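Side-chain contacts in GphF Dehydratase 1 (Archangium violaceum, PDB 6MBF), which acts as a dehydratase domain of the gephyronic acid polyketide synthase, probably removing water from the growing chain and taking part in rearrangement of the resulting olefin: residues Ala58-Ser63 and Ser195-Pro200; Leu213-Glu218 and Glu222-Leu227; His107-Glu112 and Ser118-His123; Gly163-Asn168 and Gly187-Glu192; Val16-Pro19 and Ala23-Phe26. All blocks are in the same frame, centred on the assembly; numbering follows the deposited sequence.

Contact 1 (Ala58-Ser63 and Ser195-Pro200); sequences ALAAAS and SYELHP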
# COMPACT_ATOMS: atom_id res chain seq x y z
N ALA A 58 9.45 -0.55 0.12
CA ALA A 58 10.29 0.61 0.40
C ALA A 58 10.53 0.79 1.89
O ALA A 58 11.65 1.09 2.31
CB ALA A 58 9.67 1.87 -0.21
N LEU A 59 9.48 0.62 2.71
CA LEU A 59 9.68 0.69 4.16
C LEU A 59 10.63 -0.39 4.64
O LEU A 59 11.49 -0.15 5.49
CB LEU A 59 8.33 0.55 4.88
CG LEU A 59 7.33 1.68 4.71
CD1 LEU A 59 5.95 1.16 5.08
CD2 LEU A 59 7.72 2.89 5.57
N ALA A 60 10.49 -1.60 4.09
CA ALA A 60 11.35 -2.71 4.46
C ALA A 60 12.79 -2.45 4.02
O ALA A 60 13.73 -2.75 4.77
CB ALA A 60 10.81 -4.01 3.85
N ALA A 61 12.97 -1.86 2.84
CA ALA A 61 14.31 -1.48 2.40
C ALA A 61 14.89 -0.39 3.29
O ALA A 61 16.07 -0.44 3.63
CB ALA A 61 14.28 -1.01 0.94
N ALA A 62 14.07 0.59 3.67
CA ALA A 62 14.54 1.62 4.59
C ALA A 62 15.04 1.00 5.89
O ALA A 62 16.08 1.41 6.43
CB ALA A 62 13.43 2.63 4.88
N SER A 63 14.31 0.01 6.41
CA SER A 63 14.70 -0.59 7.68
C SER A 63 16.03 -1.32 7.56
O SER A 63 16.85 -1.28 8.49
CB SER A 63 13.61 -1.55 8.15
OG SER A 63 13.95 -2.10 9.42
N SER A 195 6.28 -10.53 9.68
CA SER A 195 6.85 -10.62 8.35
C SER A 195 6.95 -9.28 7.64
O SER A 195 7.80 -9.14 6.75
CB SER A 195 6.03 -11.58 7.48
OG SER A 195 6.11 -12.90 7.98
N TYR A 196 6.12 -8.31 7.99
CA TYR A 196 6.03 -7.04 7.28
C TYR A 196 6.29 -5.88 8.22
O TYR A 196 5.99 -5.94 9.42
CB TYR A 196 4.63 -6.85 6.65
CG TYR A 196 4.27 -7.85 5.58
CD1 TYR A 196 4.75 -7.72 4.28
CD2 TYR A 196 3.43 -8.92 5.86
CE1 TYR A 196 4.41 -8.65 3.29
CE2 TYR A 196 3.08 -9.84 4.89
CZ TYR A 196 3.57 -9.70 3.60
OH TYR A 196 3.23 -10.62 2.63
N GLU A 197 6.81 -4.78 7.67
CA GLU A 197 6.84 -3.56 8.46
C GLU A 197 5.42 -3.07 8.72
O GLU A 197 5.04 -2.83 9.87
CB GLU A 197 7.68 -2.49 7.76
CG GLU A 197 9.03 -3.02 7.23
CD GLU A 197 9.98 -3.45 8.36
OE1 GLU A 197 10.99 -4.13 8.07
OE2 GLU A 197 9.71 -3.14 9.53
N LEU A 198 4.63 -2.92 7.66
CA LEU A 198 3.20 -2.64 7.77
C LEU A 198 2.49 -3.53 6.77
O LEU A 198 2.68 -3.38 5.55
CB LEU A 198 2.90 -1.17 7.49
CG LEU A 198 1.43 -0.78 7.65
CD1 LEU A 198 0.97 -0.98 9.09
CD2 LEU A 198 1.23 0.65 7.22
N HIS A 199 1.68 -4.47 7.26
CA HIS A 199 1.09 -5.46 6.38
C HIS A 199 0.36 -4.78 5.22
O HIS A 199 -0.48 -3.89 5.45
CB HIS A 199 0.12 -6.36 7.15
CG HIS A 199 -0.12 -7.67 6.47
ND1 HIS A 199 -0.59 -7.76 5.18
CD2 HIS A 199 0.07 -8.95 6.89
CE1 HIS A 199 -0.68 -9.03 4.83
NE2 HIS A 199 -0.28 -9.77 5.85
N PRO A 200 0.67 -5.12 3.97
CA PRO A 200 -0.07 -4.54 2.84
C PRO A 200 -1.57 -4.65 2.98
O PRO A 200 -2.29 -3.73 2.57
CB PRO A 200 0.45 -5.35 1.64
CG PRO A 200 1.86 -5.71 2.04
CD PRO A 200 1.81 -5.95 3.53

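Contact 2 (Leu213-Glu218 and Glu222-Leu227); sequences LIYAHE and EPFVPL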
# COMPACT_ATOMS: atom_id res chain seq x y z
N LEU A 213 -15.68 6.22 0.85
CA LEU A 213 -16.22 7.58 0.85
C LEU A 213 -16.46 8.08 -0.57
O LEU A 213 -17.53 8.61 -0.88
CB LEU A 213 -15.28 8.52 1.61
CG LEU A 213 -15.78 8.85 3.01
CD1 LEU A 213 -15.77 7.59 3.88
CD2 LEU A 213 -14.95 9.96 3.62
N ILE A 214 -15.47 7.90 -1.45
CA ILE A 214 -15.61 8.34 -2.84
C ILE A 214 -16.84 7.71 -3.48
O ILE A 214 -17.67 8.40 -4.08
CB ILE A 214 -14.33 8.00 -3.63
CG1 ILE A 214 -13.15 8.85 -3.15
CG2 ILE A 214 -14.57 8.18 -5.12
CD1 ILE A 214 -11.80 8.32 -3.61
N TYR A 215 -16.98 6.39 -3.36
CA TYR A 215 -17.98 5.65 -4.13
C TYR A 215 -19.39 5.84 -3.60
O TYR A 215 -20.35 5.37 -4.23
CB TYR A 215 -17.61 4.16 -4.19
CG TYR A 215 -16.36 3.91 -5.01
CD1 TYR A 215 -15.44 2.94 -4.63
CD2 TYR A 215 -16.11 4.65 -6.16
CE1 TYR A 215 -14.29 2.71 -5.39
CE2 TYR A 215 -14.96 4.43 -6.92
CZ TYR A 215 -14.06 3.46 -6.52
OH TYR A 215 -12.94 3.25 -7.28
N ALA A 216 -19.55 6.55 -2.48
CA ALA A 216 -20.87 7.03 -2.10
C ALA A 216 -21.42 8.03 -3.11
O ALA A 216 -22.64 8.19 -3.20
CB ALA A 216 -20.82 7.66 -0.71
N HIS A 217 -20.55 8.69 -3.88
CA HIS A 217 -20.94 9.78 -4.75
C HIS A 217 -20.68 9.55 -6.23
O HIS A 217 -21.21 10.31 -7.05
CB HIS A 217 -20.21 11.07 -4.34
CG HIS A 217 -20.32 11.38 -2.88
ND1 HIS A 217 -21.45 11.92 -2.32
CD2 HIS A 217 -19.43 11.22 -1.87
CE1 HIS A 217 -21.26 12.09 -1.02
NE2 HIS A 217 -20.04 11.66 -0.72
N GLU A 218 -19.87 8.56 -6.61
CA GLU A 218 -19.61 8.31 -8.01
C GLU A 218 -19.30 6.83 -8.23
O GLU A 218 -19.12 6.07 -7.27
CB GLU A 218 -18.47 9.21 -8.54
CG GLU A 218 -17.18 9.17 -7.73
CD GLU A 218 -16.17 10.20 -8.22
OE1 GLU A 218 -15.79 11.09 -7.43
OE2 GLU A 218 -15.76 10.14 -9.39
N GLU A 222 -14.27 1.83 -13.73
CA GLU A 222 -13.00 2.51 -13.94
C GLU A 222 -12.45 2.94 -12.58
O GLU A 222 -12.32 4.14 -12.31
CB GLU A 222 -13.14 3.73 -14.86
CG GLU A 222 -14.00 3.52 -16.09
CD GLU A 222 -14.56 4.83 -16.61
OE1 GLU A 222 -15.78 5.08 -16.44
OE2 GLU A 222 -13.78 5.62 -17.17
N PRO A 223 -12.10 1.99 -11.72
CA PRO A 223 -11.92 2.31 -10.30
C PRO A 223 -10.64 3.09 -10.03
O PRO A 223 -9.66 3.00 -10.78
CB PRO A 223 -11.87 0.93 -9.64
CG PRO A 223 -11.28 0.06 -10.70
CD PRO A 223 -11.85 0.56 -12.00
N PHE A 224 -10.67 3.85 -8.94
CA PHE A 224 -9.50 4.62 -8.54
C PHE A 224 -8.36 3.71 -8.12
O PHE A 224 -8.57 2.71 -7.42
CB PHE A 224 -9.87 5.58 -7.41
CG PHE A 224 -10.78 6.69 -7.84
CD1 PHE A 224 -10.26 7.85 -8.42
CD2 PHE A 224 -12.15 6.58 -7.70
CE1 PHE A 224 -11.10 8.87 -8.84
CE2 PHE A 224 -12.99 7.60 -8.11
CZ PHE A 224 -12.47 8.74 -8.68
N VAL A 225 -7.15 4.08 -8.53
CA VAL A 225 -5.93 3.35 -8.23
C VAL A 225 -4.91 4.32 -7.64
O VAL A 225 -4.77 5.44 -8.15
CB VAL A 225 -5.39 2.66 -9.49
CG1 VAL A 225 -4.01 2.10 -9.25
CG2 VAL A 225 -6.35 1.57 -9.94
N PRO A 226 -4.18 3.96 -6.58
CA PRO A 226 -3.10 4.84 -6.09
C PRO A 226 -2.00 4.95 -7.14
O PRO A 226 -1.46 3.94 -7.59
CB PRO A 226 -2.61 4.13 -4.82
CG PRO A 226 -3.69 3.17 -4.45
CD PRO A 226 -4.37 2.77 -5.73
N LEU A 227 -1.70 6.18 -7.54
CA LEU A 227 -0.62 6.45 -8.47
C LEU A 227 0.56 7.16 -7.84
O LEU A 227 1.64 7.19 -8.43
CB LEU A 227 -1.11 7.29 -9.66
CG LEU A 227 -1.95 6.55 -10.71
CD1 LEU A 227 -1.95 7.31 -12.03
CD2 LEU A 227 -1.43 5.12 -10.90
O HOH W 1 -11.02 1.78 -6.25

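Contact 3 (His107-Glu112 and Ser118-His123); sequences HSAEPE and SAWTRH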
# COMPACT_ATOMS: atom_id res chain seq x y z
N HIS A 107 11.32 -2.92 -9.85
CA HIS A 107 11.12 -3.48 -11.18
C HIS A 107 10.69 -4.94 -11.06
O HIS A 107 10.94 -5.60 -10.05
CB HIS A 107 12.40 -3.44 -12.03
CG HIS A 107 12.82 -2.08 -12.49
ND1 HIS A 107 13.39 -1.15 -11.64
CD2 HIS A 107 12.79 -1.51 -13.71
CE1 HIS A 107 13.69 -0.06 -12.33
NE2 HIS A 107 13.33 -0.25 -13.59
N SER A 108 10.07 -5.45 -12.12
CA SER A 108 9.78 -6.87 -12.23
C SER A 108 10.28 -7.40 -13.56
O SER A 108 10.50 -6.65 -14.51
CB SER A 108 8.27 -7.18 -12.11
OG SER A 108 7.58 -6.77 -13.28
N ALA A 109 10.41 -8.72 -13.63
CA ALA A 109 10.82 -9.38 -14.86
C ALA A 109 10.27 -10.80 -14.89
O ALA A 109 10.04 -11.42 -13.85
CB ALA A 109 12.34 -9.41 -14.99
N GLU A 110 10.07 -11.32 -16.10
CA GLU A 110 9.85 -12.75 -16.25
C GLU A 110 11.11 -13.48 -15.79
O GLU A 110 12.22 -13.08 -16.17
CB GLU A 110 9.53 -13.10 -17.70
CG GLU A 110 8.18 -12.59 -18.17
CD GLU A 110 7.93 -12.87 -19.64
OE1 GLU A 110 8.87 -13.32 -20.33
OE2 GLU A 110 6.79 -12.65 -20.10
N PRO A 111 10.98 -14.52 -14.97
CA PRO A 111 12.19 -15.21 -14.48
C PRO A 111 13.09 -15.73 -15.59
O PRO A 111 14.31 -15.79 -15.40
CB PRO A 111 11.61 -16.36 -13.65
CG PRO A 111 10.29 -15.85 -13.18
CD PRO A 111 9.76 -15.01 -14.31
N GLU A 112 12.53 -16.10 -16.74
CA GLU A 112 13.35 -16.61 -17.84
C GLU A 112 14.18 -15.52 -18.49
O GLU A 112 15.17 -15.83 -19.17
CB GLU A 112 12.46 -17.28 -18.89
CG GLU A 112 11.75 -18.55 -18.41
CD GLU A 112 10.51 -18.26 -17.59
OE1 GLU A 112 9.83 -19.24 -17.18
OE2 GLU A 112 10.19 -17.08 -17.35
N SER A 118 17.12 -5.09 -20.06
CA SER A 118 16.00 -4.47 -20.76
C SER A 118 14.69 -5.23 -20.58
O SER A 118 13.65 -4.77 -21.06
CB SER A 118 16.31 -4.33 -22.25
OG SER A 118 16.24 -5.59 -22.90
N ALA A 119 14.71 -6.39 -19.92
CA ALA A 119 13.50 -7.15 -19.67
C ALA A 119 12.79 -6.74 -18.38
O ALA A 119 11.79 -7.36 -18.03
CB ALA A 119 13.82 -8.65 -19.63
N TRP A 120 13.28 -5.72 -17.68
CA TRP A 120 12.72 -5.31 -16.40
C TRP A 120 11.78 -4.13 -16.60
O TRP A 120 12.15 -3.13 -17.23
CB TRP A 120 13.82 -4.95 -15.41
CG TRP A 120 14.62 -6.11 -14.93
CD1 TRP A 120 15.73 -6.65 -15.53
CD2 TRP A 120 14.40 -6.88 -13.75
NE1 TRP A 120 16.20 -7.70 -14.79
CE2 TRP A 120 15.41 -7.86 -13.69
CE3 TRP A 120 13.44 -6.83 -12.72
CZ2 TRP A 120 15.49 -8.80 -12.65
CZ3 TRP A 120 13.52 -7.76 -11.69
CH2 TRP A 120 14.54 -8.73 -11.66
N THR A 121 10.57 -4.24 -16.05
CA THR A 121 9.57 -3.18 -16.13
C THR A 121 9.56 -2.40 -14.82
O THR A 121 9.43 -3.00 -13.75
CB THR A 121 8.18 -3.77 -16.40
OG1 THR A 121 8.18 -4.46 -17.66
CG2 THR A 121 7.11 -2.68 -16.39
N ARG A 122 9.67 -1.08 -14.92
CA ARG A 122 9.66 -0.21 -13.74
C ARG A 122 8.24 -0.04 -13.23
O ARG A 122 7.36 0.41 -13.97
CB ARG A 122 10.27 1.15 -14.07
CG ARG A 122 10.11 2.16 -12.95
CD ARG A 122 10.66 3.55 -13.34
NE ARG A 122 12.12 3.59 -13.34
CZ ARG A 122 12.86 3.87 -14.40
NH1 ARG A 122 12.29 4.15 -15.57
NH2 ARG A 122 14.19 3.88 -14.31
N HIS A 123 8.01 -0.37 -11.96
CA HIS A 123 6.69 -0.24 -11.36
C HIS A 123 6.56 0.91 -10.38
O HIS A 123 5.52 1.57 -10.36
CB HIS A 123 6.29 -1.55 -10.66
CG HIS A 123 6.21 -2.70 -11.60
ND1 HIS A 123 5.29 -2.76 -12.62
CD2 HIS A 123 6.97 -3.81 -11.71
CE1 HIS A 123 5.48 -3.87 -13.31
NE2 HIS A 123 6.49 -4.53 -12.77
O HOH W 2 10.74 -9.64 -18.58

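Contact 4 (Gly163-Asn168 and Gly187-Glu192); sequences GPRLRN and GEEAQE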
# COMPACT_ATOMS: atom_id res chain seq x y z
N GLY A 163 -10.76 -9.88 -3.21
CA GLY A 163 -11.15 -11.14 -2.63
C GLY A 163 -11.26 -11.09 -1.12
O GLY A 163 -11.07 -10.05 -0.48
N PRO A 164 -11.57 -12.25 -0.51
CA PRO A 164 -11.92 -12.27 0.92
C PRO A 164 -10.77 -11.97 1.87
O PRO A 164 -11.04 -11.72 3.05
CB PRO A 164 -12.44 -13.70 1.14
CG PRO A 164 -11.89 -14.49 0.00
CD PRO A 164 -11.77 -13.56 -1.16
N ARG A 165 -9.52 -12.02 1.42
CA ARG A 165 -8.42 -11.61 2.29
C ARG A 165 -8.30 -10.10 2.42
O ARG A 165 -7.56 -9.63 3.29
CB ARG A 165 -7.09 -12.16 1.77
CG ARG A 165 -7.04 -13.67 1.64
CD ARG A 165 -5.74 -14.08 0.99
NE ARG A 165 -5.64 -15.53 0.86
CZ ARG A 165 -5.04 -16.32 1.74
NH1 ARG A 165 -4.49 -15.80 2.83
NH2 ARG A 165 -5.00 -17.63 1.53
N LEU A 166 -9.02 -9.35 1.59
CA LEU A 166 -8.87 -7.90 1.52
C LEU A 166 -10.18 -7.19 1.82
O LEU A 166 -10.60 -6.27 1.11
CB LEU A 166 -8.32 -7.52 0.13
CG LEU A 166 -6.96 -8.14 -0.17
CD1 LEU A 166 -6.55 -7.93 -1.61
CD2 LEU A 166 -5.89 -7.58 0.78
N ARG A 167 -10.86 -7.62 2.90
CA ARG A 167 -12.09 -7.00 3.38
C ARG A 167 -11.94 -6.79 4.89
O ARG A 167 -12.65 -7.38 5.69
CB ARG A 167 -13.31 -7.87 3.04
CG ARG A 167 -13.46 -8.11 1.54
CD ARG A 167 -14.54 -9.13 1.22
NE ARG A 167 -14.53 -9.41 -0.21
CZ ARG A 167 -14.88 -10.57 -0.76
NH1 ARG A 167 -15.31 -11.58 -0.01
NH2 ARG A 167 -14.80 -10.71 -2.08
N ASN A 168 -11.00 -5.91 5.26
CA ASN A 168 -10.53 -5.84 6.64
C ASN A 168 -11.00 -4.60 7.39
O ASN A 168 -10.55 -4.37 8.52
CB ASN A 168 -9.00 -5.92 6.64
CG ASN A 168 -8.51 -7.25 6.09
OD1 ASN A 168 -8.75 -8.30 6.69
ND2 ASN A 168 -7.83 -7.22 4.94
N GLY A 187 -7.38 -14.11 10.17
CA GLY A 187 -6.89 -15.27 9.44
C GLY A 187 -5.38 -15.32 9.32
O GLY A 187 -4.65 -14.95 10.25
N GLU A 188 -4.92 -15.75 8.15
CA GLU A 188 -3.48 -15.88 7.91
C GLU A 188 -2.80 -14.52 7.97
O GLU A 188 -1.65 -14.41 8.41
CB GLU A 188 -3.23 -16.52 6.54
CG GLU A 188 -3.90 -17.88 6.34
CD GLU A 188 -3.50 -18.53 5.02
OE1 GLU A 188 -3.89 -19.70 4.79
OE2 GLU A 188 -2.80 -17.88 4.21
N GLU A 189 -3.49 -13.47 7.52
CA GLU A 189 -2.84 -12.16 7.45
C GLU A 189 -2.53 -11.63 8.84
O GLU A 189 -1.49 -10.99 9.05
CB GLU A 189 -3.71 -11.20 6.64
CG GLU A 189 -3.51 -11.32 5.11
CD GLU A 189 -4.11 -12.59 4.50
OE1 GLU A 189 -3.60 -13.06 3.46
OE2 GLU A 189 -5.10 -13.11 5.05
N ALA A 190 -3.40 -11.91 9.82
CA ALA A 190 -3.11 -11.53 11.20
C ALA A 190 -1.97 -12.35 11.79
O ALA A 190 -1.36 -11.91 12.77
CB ALA A 190 -4.35 -11.67 12.07
N GLN A 191 -1.68 -13.52 11.23
CA GLN A 191 -0.59 -14.35 11.74
C GLN A 191 0.77 -13.93 11.22
O GLN A 191 1.79 -14.47 11.68
CB GLN A 191 -0.85 -15.81 11.38
CG GLN A 191 -2.16 -16.36 11.93
CD GLN A 191 -2.35 -16.00 13.39
OE1 GLN A 191 -3.30 -15.31 13.75
NE2 GLN A 191 -1.43 -16.46 14.23
N GLU A 192 0.82 -12.98 10.28
CA GLU A 192 2.05 -12.60 9.59
C GLU A 192 2.60 -11.26 10.05
O GLU A 192 3.29 -10.59 9.28
CB GLU A 192 1.80 -12.57 8.08
CG GLU A 192 1.36 -13.89 7.51
CD GLU A 192 0.77 -13.77 6.11
OE1 GLU A 192 0.39 -12.65 5.69
OE2 GLU A 192 0.69 -14.81 5.43

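Contact 5 (Val16-Pro19 and Ala23-Phe26); sequences VPDP and ARCF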
# COMPACT_ATOMS: atom_id res chain seq x y z
N VAL A 16 21.23 -9.03 -2.23
CA VAL A 16 22.30 -9.68 -2.99
C VAL A 16 23.55 -8.82 -2.87
O VAL A 16 23.46 -7.67 -2.43
CB VAL A 16 21.89 -9.88 -4.46
CG1 VAL A 16 20.66 -10.79 -4.55
CG2 VAL A 16 21.66 -8.53 -5.15
N PRO A 17 24.74 -9.32 -3.22
CA PRO A 17 25.93 -8.46 -3.19
C PRO A 17 25.70 -7.20 -4.01
O PRO A 17 25.08 -7.23 -5.08
CB PRO A 17 27.02 -9.35 -3.79
CG PRO A 17 26.59 -10.72 -3.47
CD PRO A 17 25.08 -10.71 -3.59
N ASP A 18 26.19 -6.07 -3.48
CA ASP A 18 26.06 -4.78 -4.14
C ASP A 18 26.48 -4.89 -5.60
O ASP A 18 27.64 -5.24 -5.88
CB ASP A 18 26.91 -3.72 -3.44
CG ASP A 18 26.35 -3.29 -2.09
OD1 ASP A 18 25.30 -3.81 -1.68
OD2 ASP A 18 26.99 -2.43 -1.44
N PRO A 19 25.59 -4.63 -6.56
CA PRO A 19 25.96 -4.79 -7.98
C PRO A 19 27.04 -3.84 -8.44
O PRO A 19 27.74 -4.15 -9.41
CB PRO A 19 24.64 -4.53 -8.72
CG PRO A 19 23.57 -4.78 -7.70
CD PRO A 19 24.16 -4.32 -6.40
N ALA A 23 25.71 0.85 -4.73
CA ALA A 23 24.41 0.46 -5.27
C ALA A 23 23.93 -0.78 -4.53
O ALA A 23 24.61 -1.82 -4.55
CB ALA A 23 24.49 0.19 -6.77
N ARG A 24 22.77 -0.69 -3.90
CA ARG A 24 22.20 -1.79 -3.14
C ARG A 24 21.07 -2.43 -3.92
O ARG A 24 20.39 -1.78 -4.71
CB ARG A 24 21.67 -1.29 -1.79
CG ARG A 24 22.56 -0.27 -1.10
CD ARG A 24 23.76 -0.92 -0.47
NE ARG A 24 24.30 -0.14 0.65
CZ ARG A 24 25.38 0.64 0.57
NH1 ARG A 24 26.05 0.73 -0.57
NH2 ARG A 24 25.79 1.31 1.64
N CYS A 25 20.85 -3.72 -3.67
CA CYS A 25 19.85 -4.44 -4.44
C CYS A 25 19.26 -5.59 -3.64
O CYS A 25 19.99 -6.34 -2.99
CB CYS A 25 20.44 -4.95 -5.76
SG CYS A 25 19.24 -5.79 -6.85
N PHE A 26 17.93 -5.71 -3.69
CA PHE A 26 17.21 -6.87 -3.19
C PHE A 26 16.53 -7.56 -4.37
O PHE A 26 16.09 -6.90 -5.32
CB PHE A 26 16.14 -6.48 -2.15
CG PHE A 26 16.67 -5.80 -0.91
CD1 PHE A 26 16.95 -6.52 0.24
CD2 PHE A 26 16.86 -4.42 -0.90
CE1 PHE A 26 17.44 -5.88 1.38
CE2 PHE A 26 17.35 -3.78 0.24
CZ PHE A 26 17.63 -4.52 1.38
O HOH W 3 23.00 -4.93 -2.20

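Contact 1 (Ala58-Ser63 and Ser195-Pro200)
E197 lays its aliphatic stem along the backbone of helix 52-65, with CG only 3.6 Å from CA of A60. One step back toward the main chain, its CB meets CB of L59 at 4.2 Å, and at the far end OE1 reaches CB of S63 at 3.7 Å. No hydrogen bond crosses between the two segments, so they meet by van der Waals packing alone. The side chain follows the helix because CG stands anti to the carbonyl carbon (chi1 -46°) and the chain then bends at chi2 (-66°). Small residues make this close approach possible: at A60 a single methyl lies beside the stem, and CB of A60 is 3.9 Å from CG of E197.

The second shell fixes the glutamate at both ends. OE1 forms a salt bridge with R64 of the same helix and OE2 another with R237, which satisfies a largely buried carboxylate. The backbone N-H groups of E197 and L198 are held by the carboxylate of E56. Outward from there, L59 packs on L74 and V76 of strand 73-81 and on L234 of strand 224-234. The loop is thus pinned against helix 52-65, and H199, in turn, caps helix 200-214.

Contact 2 (Leu213-Glu218 and Glu222-Leu227)
F224 presents the edge of its ring to Y215 OH and to E218 OE2, while CG2 of I214 comes in obliquely, 3.4 Å from CE2. The tyrosine and phenylalanine rings are neither stacked nor edge-to-face: their centroids are 5.9 Å apart, their planes differ by 36°, and the two side chains run past each other in opposite directions. In the double hot-dog fold of polyketide synthase dehydratases, this is where the chain leaves helix 200-214 and turns into strand 224-234 of the second hot-dog unit. H260 adds an edge-to-face ring partner to F224 from outside the turn.

I214 supplies the apolar contact from the last turn of the helix, its CG2 branch anti to the backbone N. E218 approaches from another direction. Its CG sits between the backbone N and the carbonyl carbon (chi1 53°), and the extended chain beyond carries OE2 to 3.6 Å from CZ of F224, with the carboxylate nearly perpendicular to the ring. That oxygen is not left to the ring alone, since the backbone N of N257 and the guanidinium of R284 bind it, and H260 takes OE1. A ring edge is probably a mildly favourable neighbour for such an anion.

The polar closure is made by Y215, whose hydroxyl accepts the N-H of F224 over 2.9 Å at an angle of 158°. In the plane of the tyrosine ring a water lies 2.6 Å from Y215 OH, and it donates to F224 O at 2.9 Å, so the N-H of F224 is held by the phenol directly and its C=O through the water.

Contact 3 (His107-Glu112 and Ser118-His123)
S108 OG and H123 NE2 stand 2.5 Å apart in a short hydrogen bond in which either could be the donor. The serine oxygen lies at the edge of the imidazole, near its plane. It is brought there by a first torsion (chi1 72°) that sets OG between its own backbone N and carbonyl carbon. Alongside, S108 and T121 form an antiparallel hydrogen-bonded pair, S108 N giving to T121 O at 3.0 Å and T121 N to S108 O at 2.9 Å. H107 and R122 make the adjacent non-hydrogen-bonded pair of this beta hairpin, which joins strands 103-109 and 121-131. At the loop end of the hairpin a water accepts from E110 N and donates to A119 O.

Packing fills the opposite side of the strands from S108. CB of A109 sits over the centre of the six-membered ring of W120, 3.5 Å from the centroid, in a clear CH-pi contact. H107 and R122 run side by side pointing the same way; CA of R122 lies 3.8 Å from the centroid of the imidazole, over one face but displaced toward its rim, and NE2 of the histidine is 3.4 Å from CB of R122. The guanidinium of R122 looks to E105 for its salt bridge, and W120 gains R96 as a cation-pi partner and S114 O for its indole N-H.

H123 is therefore held at both nitrogens, since ND1 bonds S83 O. Bonds at both nitrogens probably fix the rotation of this buried ring and satisfy its two polar atoms.

Contact 4 (Gly163-Asn168 and Gly187-Glu192)
R165 and E189 meet where the loop 163-168 passes the short, weakly bonded helix 187-190, their CA atoms 7.6 Å apart, the closest CA pair between the segments. The backbones stay apart, and the contact is made by long side chains. R165 does so fully extended from CG to NE (chi3 180°), delivering its guanidinium to two consecutive acidic residues.

NH1 carries the load. It gives one bond to E189 OE1 at 2.9 Å and another to E188 OE2 at 3.0 Å, both close to the guanidinium plane, so the two carboxylates sit at its edge. They are used differently. E189 OE1 receives through its syn lone pair, whereas E188 OE2 is approached from above its carboxylate plane, 65° out of it. NH2 adds a weak third bond to E188 OE2 over 3.5 Å. E189 reaches its place by folding back at chi2 (72°), which also brings OE1 to 3.4 Å from CD of R165; E188 stays extended. The near end of the arginine is steadied too, as N168 ND2 holds R165 O at 2.9 Å and E40 takes its backbone N-H.

A leucine in place of R165 would probably leave two neighbouring carboxylates, one of them buried, without the cation they share, and the loop without this tie to helix 187-190.

One arginine thus serves as the common counterion of a small salt-bridge network. The pairing is likely to ease the mutual repulsion of E188 and E189 and to keep the buried E189 ionised.

Contact 5 (Val16-Pro19 and Ala23-Phe26)
D18 lies in the connection of a beta hairpin, where the chain leaves edge strand 14-15 and returns as strand 23-30 within the first hot-dog unit of the protein. Its CB begins the contact, 3.2 Å from the carbonyl oxygen of A23, and CG follows at 3.4 Å from the same atom. The carboxylate then divides its work. OD1 passes CD of R24 at 3.5 Å, and its stronger partner is R15, with which it forms a salt bridge. OD2, at the tip, is 3.4 Å from NH1 of R24. The two side chains lie side by side, pointing the same way, with their flat ends nearly parallel (11°) but not in one plane: OD2 stands well out of the guanidinium plane, so the attraction rests on charge without a directed N-H.

Since R15 and R24 also come close to each other, the carboxylate probably offsets two like charges at once; a leucine here would probably leave both arginines without this shared counterion and more inclined to swing apart.

Beside the aspartate, V16 N donates to C25 O at an N-H...O angle of 163°, the one direct hydrogen bond between the segments. A water accepts from C25 N and lies within hydrogen-bonding distance of V16 O and D18 OD1. The apolar part of the contact gathers on C25, whose CB meets CG2 of V16 at 3.8 Å and the ring carbon CG of P19 at 3.7 Å.

Overall arrangement
The five contacts trace a passage from interior to surface. Contacts 1 and 2 are buried, contacts 3 and 4 partly so, and contact 5 lies at the surface. Chemistry varies with place: contact 1 is pure packing between its segments, contact 2 centres on an aromatic pair, contact 3 combines strand pairing with a buried serine-histidine bond, contact 4 rests on a salt-bridge network, and contact 5 mixes a backbone hydrogen bond, apolar packing and an undirected charge pair. Contacts 2, 3 and 5 each involve turns leading into paired strands. Contacts 1 and 4 join directly, E192 OE1 lying 3.0 Å from H199 NE2 in a probable hydrogen bond. Contacts 2 and 5 are farthest apart, with centres about 38 Å from each other.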